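3-oxoacyl-[acyl-carrier-protein] reductase (PDB 3U9L) probably catalyses the NADPH-dependent reduction of 3-oxoacyl-[acyl-carrier-protein] and belongs to the short-chain dehydrogenase/reductase family. Local coordinates at residues A[113-118]-A[164-169]; A[124-129]-A[141-146]. All coordinates share one frame; numbering follows the deposited sequence.

Contact 1 of 2, residues A[113-118]-A[164-169]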
ATOM      1  N   GLU A 113      -5.406 -11.616  -2.939  1.00 20.49           N
ATOM      2  CA  GLU A 113      -5.570 -11.800  -4.365  1.00 21.74           C
ATOM      3  C   GLU A 113      -5.408 -10.483  -5.105  1.00 19.35           C
ATOM      4  O   GLU A 113      -4.842 -10.413  -6.143  1.00 19.75           O
ATOM      5  CB  GLU A 113      -6.908 -12.446  -4.697  1.00 23.33           C
ATOM      6  CG  GLU A 113      -7.169 -12.480  -6.144  1.00 24.93           C
ATOM      7  CD  GLU A 113      -8.540 -12.988  -6.542  1.00 30.35           C
ATOM      8  OE1 GLU A 113      -9.424 -13.107  -5.697  1.00 32.56           O
ATOM      9  OE2 GLU A 113      -8.722 -13.244  -7.728  1.00 33.22           O
ATOM     10  N   LEU A 114      -5.930  -9.449  -4.512  1.00 19.05           N
ATOM     11  CA  LEU A 114      -5.842  -8.119  -5.047  1.00 19.92           C
ATOM     12  C   LEU A 114      -4.370  -7.663  -5.106  1.00 19.41           C
ATOM     13  O   LEU A 114      -3.919  -7.294  -6.125  1.00 19.07           O
ATOM     14  CB  LEU A 114      -6.805  -7.190  -4.352  1.00 21.12           C
ATOM     15  CG  LEU A 114      -8.230  -7.074  -4.890  1.00 23.95           C
ATOM     16  CD1 LEU A 114      -8.285  -6.243  -6.094  1.00 24.22           C
ATOM     17  CD2 LEU A 114      -8.949  -8.343  -5.077  1.00 22.12           C
ATOM     18  N   TYR A 115      -3.669  -7.774  -3.992  1.00 18.73           N
ATOM     19  CA  TYR A 115      -2.254  -7.583  -3.936  1.00 18.66           C
ATOM     20  C   TYR A 115      -1.515  -8.372  -5.037  1.00 19.69           C
ATOM     21  O   TYR A 115      -0.670  -7.847  -5.682  1.00 19.45           O
ATOM     22  CB  TYR A 115      -1.696  -7.936  -2.576  1.00 17.91           C
ATOM     23  CG  TYR A 115      -0.435  -7.228  -2.221  1.00 19.64           C
ATOM     24  CD1 TYR A 115      -0.428  -5.879  -2.012  1.00 18.67           C
ATOM     25  CD2 TYR A 115       0.746  -7.904  -2.062  1.00 18.86           C
ATOM     26  CE1 TYR A 115       0.680  -5.237  -1.676  1.00 20.43           C
ATOM     27  CE2 TYR A 115       1.868  -7.262  -1.723  1.00 18.61           C
ATOM     28  CZ  TYR A 115       1.832  -5.933  -1.525  1.00 20.32           C
ATOM     29  OH  TYR A 115       2.920  -5.263  -1.206  1.00 20.98           O
ATOM     30  N   ASP A 116      -1.861  -9.633  -5.207  1.00 18.55           N
ATOM     31  CA  ASP A 116      -1.280 -10.455  -6.242  1.00 20.09           C
ATOM     32  C   ASP A 116      -1.449  -9.759  -7.589  1.00 19.79           C
ATOM     33  O   ASP A 116      -0.527  -9.476  -8.268  1.00 19.77           O
ATOM     34  CB  ASP A 116      -1.890 -11.859  -6.276  1.00 21.76           C
ATOM     35  CG  ASP A 116      -1.115 -12.836  -7.181  1.00 24.63           C
ATOM     36  OD1 ASP A 116       0.033 -12.659  -7.463  1.00 24.97           O
ATOM     37  OD2 ASP A 116      -1.670 -13.822  -7.573  1.00 26.32           O
ATOM     38  N   ILE A 117      -2.672  -9.467  -7.918  1.00 20.37           N
ATOM     39  CA  ILE A 117      -2.970  -8.835  -9.226  1.00 20.41           C
ATOM     40  C   ILE A 117      -2.350  -7.443  -9.449  1.00 20.61           C
ATOM     41  O   ILE A 117      -1.889  -7.101 -10.552  1.00 20.40           O
ATOM     42  CB  ILE A 117      -4.499  -8.706  -9.471  1.00 23.12           C
ATOM     43  CG1 ILE A 117      -5.173 -10.083  -9.431  1.00 24.33           C
ATOM     44  CG2 ILE A 117      -4.758  -8.063 -10.856  1.00 26.31           C
ATOM     45  CD1 ILE A 117      -6.762 -10.040  -9.581  1.00 28.75           C
ATOM     46  N   ASN A 118      -2.368  -6.618  -8.424  1.00 18.90           N
ATOM     47  CA  ASN A 118      -1.992  -5.223  -8.631  1.00 20.36           C
ATOM     48  C   ASN A 118      -0.529  -4.927  -8.254  1.00 20.08           C
ATOM     49  O   ASN A 118       0.052  -3.955  -8.735  1.00 20.11           O
ATOM     50  CB  ASN A 118      -2.919  -4.321  -7.833  1.00 18.39           C
ATOM     51  CG  ASN A 118      -4.330  -4.204  -8.472  1.00 21.94           C
ATOM     52  OD1 ASN A 118      -4.511  -3.498  -9.446  1.00 21.27           O
ATOM     53  ND2 ASN A 118      -5.323  -4.869  -7.868  1.00 20.12           N
ATOM     54  N   LYS A 164      -3.126  -0.476  -4.660  1.00 17.74           N
ATOM     55  CA  LYS A 164      -2.574   0.598  -5.492  1.00 18.22           C
ATOM     56  C   LYS A 164      -1.624   1.485  -4.687  1.00 18.61           C
ATOM     57  O   LYS A 164      -0.672   2.005  -5.251  1.00 18.55           O
ATOM     58  CB  LYS A 164      -3.672   1.513  -6.060  1.00 18.94           C
ATOM     59  CG  LYS A 164      -4.637   0.818  -7.005  1.00 20.68           C
ATOM     60  CD  LYS A 164      -3.903   0.118  -8.131  1.00 23.01           C
ATOM     61  CE  LYS A 164      -3.200   1.101  -9.020  1.00 24.42           C
ATOM     62  NZ  LYS A 164      -2.611   0.464 -10.297  1.00 27.98           N
ATOM     63  N   ALA A 165      -1.948   1.727  -3.415  1.00 15.90           N
ATOM     64  CA  ALA A 165      -1.105   2.513  -2.546  1.00 18.46           C
ATOM     65  C   ALA A 165       0.269   1.835  -2.365  1.00 16.96           C
ATOM     66  O   ALA A 165       1.326   2.498  -2.347  1.00 17.27           O
ATOM     67  CB  ALA A 165      -1.781   2.675  -1.176  1.00 16.68           C
ATOM     68  N   ALA A 166       0.251   0.516  -2.227  1.00 16.35           N
ATOM     69  CA  ALA A 166       1.502  -0.259  -2.087  1.00 17.41           C
ATOM     70  C   ALA A 166       2.225  -0.162  -3.408  1.00 17.32           C
ATOM     71  O   ALA A 166       3.444   0.014  -3.420  1.00 17.92           O
ATOM     72  CB  ALA A 166       1.212  -1.712  -1.751  1.00 16.41           C
HETATM   73  N   MSE A 167       1.497  -0.269  -4.527  1.00 16.09           N
HETATM   74  CA  MSE A 167       2.175  -0.244  -5.829  1.00 18.66           C
HETATM   75  C   MSE A 167       2.915   1.083  -6.097  1.00 17.64           C
HETATM   76  O   MSE A 167       4.032   1.111  -6.633  1.00 15.47           O
HETATM   77  CB  MSE A 167       1.210  -0.520  -7.007  1.00 17.43           C
HETATM   78  CG  MSE A 167       1.973  -0.775  -8.332  1.00 18.63           C
HETATM   79 SE   MSE A 167       1.068   0.205  -9.853  1.00 35.44          SE
HETATM   80  CE  MSE A 167       1.808   2.002  -9.440  1.00 20.53           C
ATOM     81  N   ASP A 168       2.271   2.188  -5.738  1.00 16.99           N
ATOM     82  CA  ASP A 168       2.955   3.455  -5.882  1.00 17.81           C
ATOM     83  C   ASP A 168       4.223   3.551  -4.989  1.00 16.89           C
ATOM     84  O   ASP A 168       5.219   4.080  -5.432  1.00 16.62           O
ATOM     85  CB  ASP A 168       2.003   4.612  -5.603  1.00 18.02           C
ATOM     86  CG  ASP A 168       2.526   5.927  -6.138  1.00 18.62           C
ATOM     87  OD1 ASP A 168       3.315   6.533  -5.418  1.00 18.76           O
ATOM     88  OD2 ASP A 168       2.135   6.366  -7.252  1.00 17.06           O
ATOM     89  N   ALA A 169       4.148   3.076  -3.733  1.00 16.15           N
ATOM     90  CA  ALA A 169       5.270   3.077  -2.798  1.00 18.43           C
ATOM     91  C   ALA A 169       6.436   2.287  -3.391  1.00 16.73           C
ATOM     92  O   ALA A 169       7.574   2.684  -3.289  1.00 16.61           O
ATOM     93  CB  ALA A 169       4.852   2.492  -1.446  1.00 17.69           C
TER
HETATM   94  O   HOH W   1      -1.614  -2.384 -10.281  1.00 27.80           O

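Contact 2 of 2, residues A[124-129]-A[141-146]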
ATOM      1  N   ARG A 124       6.898  -9.871 -10.435  1.00 18.76           N
ATOM      2  CA  ARG A 124       7.214 -10.940 -11.388  1.00 19.43           C
ATOM      3  C   ARG A 124       7.781 -10.358 -12.665  1.00 19.03           C
ATOM      4  O   ARG A 124       8.796 -10.801 -13.164  1.00 18.81           O
ATOM      5  CB  ARG A 124       5.950 -11.781 -11.715  1.00 20.66           C
ATOM      6  CG  ARG A 124       5.553 -12.653 -10.569  1.00 21.84           C
ATOM      7  CD  ARG A 124       4.367 -13.558 -10.887  1.00 23.85           C
ATOM      8  NE  ARG A 124       3.918 -14.080  -9.619  1.00 23.63           N
ATOM      9  CZ  ARG A 124       2.850 -13.642  -8.955  1.00 23.55           C
ATOM     10  NH1 ARG A 124       2.038 -12.732  -9.485  1.00 22.01           N
ATOM     11  NH2 ARG A 124       2.590 -14.149  -7.775  1.00 23.42           N
ATOM     12  N   VAL A 125       7.102  -9.369 -13.204  1.00 18.54           N
ATOM     13  CA  VAL A 125       7.545  -8.742 -14.430  1.00 19.27           C
ATOM     14  C   VAL A 125       8.898  -8.047 -14.244  1.00 19.37           C
ATOM     15  O   VAL A 125       9.822  -8.198 -15.079  1.00 18.96           O
ATOM     16  CB  VAL A 125       6.471  -7.756 -15.000  1.00 18.74           C
ATOM     17  CG1 VAL A 125       7.047  -6.985 -16.251  1.00 18.45           C
ATOM     18  CG2 VAL A 125       5.237  -8.539 -15.392  1.00 19.03           C
ATOM     19  N   ASN A 126       9.045  -7.284 -13.162  1.00 17.23           N
ATOM     20  CA  ASN A 126      10.327  -6.634 -12.929  1.00 18.14           C
ATOM     21  C   ASN A 126      11.505  -7.621 -12.764  1.00 19.00           C
ATOM     22  O   ASN A 126      12.598  -7.416 -13.307  1.00 18.46           O
ATOM     23  CB  ASN A 126      10.238  -5.704 -11.701  1.00 16.90           C
ATOM     24  CG  ASN A 126       9.608  -4.387 -12.051  1.00 16.76           C
ATOM     25  OD1 ASN A 126       9.745  -3.925 -13.156  1.00 17.10           O
ATOM     26  ND2 ASN A 126       8.894  -3.789 -11.120  1.00 16.45           N
ATOM     27  N   ARG A 127      11.281  -8.676 -11.984  1.00 18.79           N
ATOM     28  CA  ARG A 127      12.337  -9.628 -11.755  1.00 18.36           C
ATOM     29  C   ARG A 127      12.775 -10.302 -13.073  1.00 21.73           C
ATOM     30  O   ARG A 127      13.962 -10.660 -13.243  1.00 20.42           O
ATOM     31  CB  ARG A 127      11.936 -10.647 -10.695  1.00 19.24           C
ATOM     32  CG  ARG A 127      12.181 -10.085  -9.262  1.00 19.47           C
ATOM     33  CD  ARG A 127      11.662 -11.067  -8.152  1.00 22.18           C
ATOM     34  NE  ARG A 127      12.232 -12.422  -8.262  1.00 22.71           N
ATOM     35  CZ  ARG A 127      13.459 -12.766  -7.884  1.00 23.70           C
ATOM     36  NH1 ARG A 127      13.864 -14.024  -8.061  1.00 24.75           N
ATOM     37  NH2 ARG A 127      14.291 -11.872  -7.339  1.00 22.25           N
ATOM     38  N   ALA A 128      11.838 -10.444 -14.010  1.00 18.59           N
ATOM     39  CA  ALA A 128      12.151 -10.993 -15.347  1.00 21.71           C
ATOM     40  C   ALA A 128      12.849  -9.994 -16.273  1.00 20.29           C
ATOM     41  O   ALA A 128      13.822 -10.331 -16.963  1.00 21.47           O
ATOM     42  CB  ALA A 128      10.825 -11.540 -16.029  1.00 20.53           C
ATOM     43  N   ALA A 129      12.349  -8.776 -16.325  1.00 19.07           N
ATOM     44  CA  ALA A 129      12.789  -7.768 -17.264  1.00 19.06           C
ATOM     45  C   ALA A 129      13.978  -6.955 -16.846  1.00 20.29           C
ATOM     46  O   ALA A 129      14.785  -6.619 -17.632  1.00 20.57           O
ATOM     47  CB  ALA A 129      11.663  -6.842 -17.652  1.00 20.08           C
ATOM     48  N   LEU A 141      10.932   2.786 -16.897  1.00 20.43           N
ATOM     49  CA  LEU A 141       9.777   2.150 -16.289  1.00 19.40           C
ATOM     50  C   LEU A 141       8.693   3.187 -16.172  1.00 19.82           C
ATOM     51  O   LEU A 141       8.915   4.314 -15.652  1.00 19.64           O
ATOM     52  CB  LEU A 141      10.094   1.632 -14.863  1.00 20.72           C
ATOM     53  CG  LEU A 141      10.501   0.183 -14.719  1.00 20.32           C
ATOM     54  CD1 LEU A 141      11.715   0.005 -15.701  1.00 22.26           C
ATOM     55  CD2 LEU A 141      10.911  -0.093 -13.311  1.00 18.02           C
ATOM     56  N   ILE A 142       7.506   2.814 -16.625  1.00 17.13           N
ATOM     57  CA  ILE A 142       6.344   3.662 -16.424  1.00 17.46           C
ATOM     58  C   ILE A 142       5.353   2.852 -15.618  1.00 18.34           C
ATOM     59  O   ILE A 142       5.009   1.713 -15.977  1.00 18.89           O
ATOM     60  CB  ILE A 142       5.715   4.090 -17.816  1.00 18.42           C
ATOM     61  CG1 ILE A 142       6.735   4.844 -18.677  1.00 19.27           C
ATOM     62  CG2 ILE A 142       4.451   4.900 -17.643  1.00 19.15           C
ATOM     63  CD1 ILE A 142       6.178   5.332 -20.008  1.00 20.73           C
ATOM     64  N   TRP A 143       4.847   3.430 -14.536  1.00 16.46           N
ATOM     65  CA  TRP A 143       3.871   2.717 -13.723  1.00 16.71           C
ATOM     66  C   TRP A 143       2.558   3.461 -13.864  1.00 16.63           C
ATOM     67  O   TRP A 143       2.537   4.701 -13.840  1.00 16.68           O
ATOM     68  CB  TRP A 143       4.327   2.768 -12.254  1.00 15.40           C
ATOM     69  CG  TRP A 143       5.689   2.146 -11.964  1.00 15.52           C
ATOM     70  CD1 TRP A 143       6.939   2.671 -12.288  1.00 16.05           C
ATOM     71  CD2 TRP A 143       5.937   0.924 -11.267  1.00 15.81           C
ATOM     72  NE1 TRP A 143       7.955   1.824 -11.811  1.00 16.07           N
ATOM     73  CE2 TRP A 143       7.365   0.762 -11.176  1.00 17.48           C
ATOM     74  CE3 TRP A 143       5.106  -0.048 -10.687  1.00 17.14           C
ATOM     75  CZ2 TRP A 143       7.942  -0.344 -10.549  1.00 15.74           C
ATOM     76  CZ3 TRP A 143       5.683  -1.105 -10.034  1.00 16.58           C
ATOM     77  CH2 TRP A 143       7.078  -1.263  -9.988  1.00 15.61           C
ATOM     78  N   ILE A 144       1.457   2.743 -14.009  1.00 17.27           N
ATOM     79  CA  ILE A 144       0.134   3.397 -13.977  1.00 17.54           C
ATOM     80  C   ILE A 144      -0.329   3.278 -12.577  1.00 18.74           C
ATOM     81  O   ILE A 144      -0.642   2.181 -12.084  1.00 20.43           O
ATOM     82  CB  ILE A 144      -0.909   2.739 -14.910  1.00 20.60           C
ATOM     83  CG1 ILE A 144      -0.332   2.512 -16.294  1.00 20.28           C
ATOM     84  CG2 ILE A 144      -2.263   3.548 -14.898  1.00 21.72           C
ATOM     85  CD1 ILE A 144       0.228   3.737 -16.912  1.00 21.46           C
ATOM     86  N   SER A 145      -0.351   4.404 -11.893  1.00 18.60           N
ATOM     87  CA  SER A 145      -0.638   4.403 -10.503  1.00 18.45           C
ATOM     88  C   SER A 145      -2.121   4.800 -10.435  1.00 21.76           C
ATOM     89  O   SER A 145      -2.889   4.434 -11.331  1.00 20.01           O
ATOM     90  CB  SER A 145       0.235   5.443  -9.820  1.00 18.56           C
ATOM     91  OG  SER A 145       0.081   5.426  -8.431  1.00 20.18           O
ATOM     92  N   SER A 146      -2.492   5.571  -9.411  1.00 19.72           N
ATOM     93  CA  SER A 146      -3.883   5.911  -9.181  1.00 21.73           C
ATOM     94  C   SER A 146      -3.986   7.184  -8.344  1.00 20.60           C
ATOM     95  O   SER A 146      -3.335   7.307  -7.319  1.00 21.29           O
ATOM     96  CB  SER A 146      -4.534   4.735  -8.433  1.00 22.94           C
ATOM     97  OG  SER A 146      -5.864   4.997  -8.116  1.00 25.78           O
TER

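Contact 1 of 2, residues A[113-118]-A[164-169]
Asn118 and Lys164 mark the nearest backbone approach, 6.6 Å from CA to CA, of two helix segments whose axes cross at -39° and come within 9.8 Å. A wider, pi-type turn at 116-118 ends on Asn118. Water 1 spans the two segments here, hydrogen-bonded to Asn118 O at 2.8 Å and to Lys164 NZ at 3.0 Å. The lysine chain folds at chi2 and chi3 and crosses the asparagine side chain at about a right angle, its CD 3.9 Å from Asn118 OD1. The amide of Asn118 is bonded through ND2 to His97 O and, from above the carbonyl plane, to Leu114 O, which also accepts a hydrogen bond from Asn118 N. CG of Met167, a selenomethionine, packs 3.7 Å from Asn118 O. Toward the start of segment 113-118, Tyr115 meets Ala166 CB with its ring edge, CE1 at 3.6 Å; with CG anti to the backbone N (chi1 -154°), the ring extends toward helix 158-179, and it also stacks on Tyr115 of the second subunit. Lys164 follows Tyr160 in the YxxxK pattern of short-chain dehydrogenases. The carbonyl-water-lysine chain is consistent with the proton relay of that family, with Asn118 serving through its backbone oxygen.

Contact 2 of 2, residues A[124-129]-A[141-146]
Asn126, on helix 108-136, reaches strand 139-144 and meets Trp143 and Leu141 with the two ends of its amide. The aromatic contact is made by ND2, 3.3 Å from Trp143 CH2 and 3.6 Å from Trp143 CZ2. Amide and indole approach from opposite directions with their planes 59° apart, and the nitrogen approaches the CZ2-CH2 side of the six-membered ring obliquely. In Trp143, CG is anti to the carbonyl carbon (chi1 -60°), which carries the indole from the strand toward the amide. The contact with the leucine is looser, a van der Waals approach of the amide oxygen to a methyl: Asn126 OD1 lies 4.0 Å from Leu141 CD2. The polar demand of that oxygen is met elsewhere, by a hydrogen bond from NE2 of His93. Since the ring of His93 in turn stacks with Trp143, the histidine ties amide and indole together and probably helps fix how the amide is turned. Leu141 and Trp143 alternate with Ile142 along the strand, so they share the sheet face that this helix covers. Backbone hydrogen bonds hold strand 139-144 between strand 90-93, through Ile142, and strand 183-190, through Leu141 and Trp143. On that face helix 108-136 lies beside helix 158-179, whose Tyr174 touches Asn126, Leu178 Leu141 and Ala171 Trp143.

Contacts 1 and 2, with centres about 11 Å apart, use successive parts of helix 108-136 in one Rossmann-type domain, and strand 139-144 leads on in the chain to helix 158-179. Along the shared helix, Asp116 OD1 makes a salt bridge with Arg124 NH1 at 2.8 Å. Between strand and helix, the selenium of Met167 packs 3.4 Å from Ile144 O, while Asp168 OD2 and Ser145 OG form a probable hydrogen bond. Lys164 NZ also bonds to Ile144 O, so the end of the strand in contact 2 helps position the lysine of contact 1, in what is probably the active site. Both contacts also reach the second subunit.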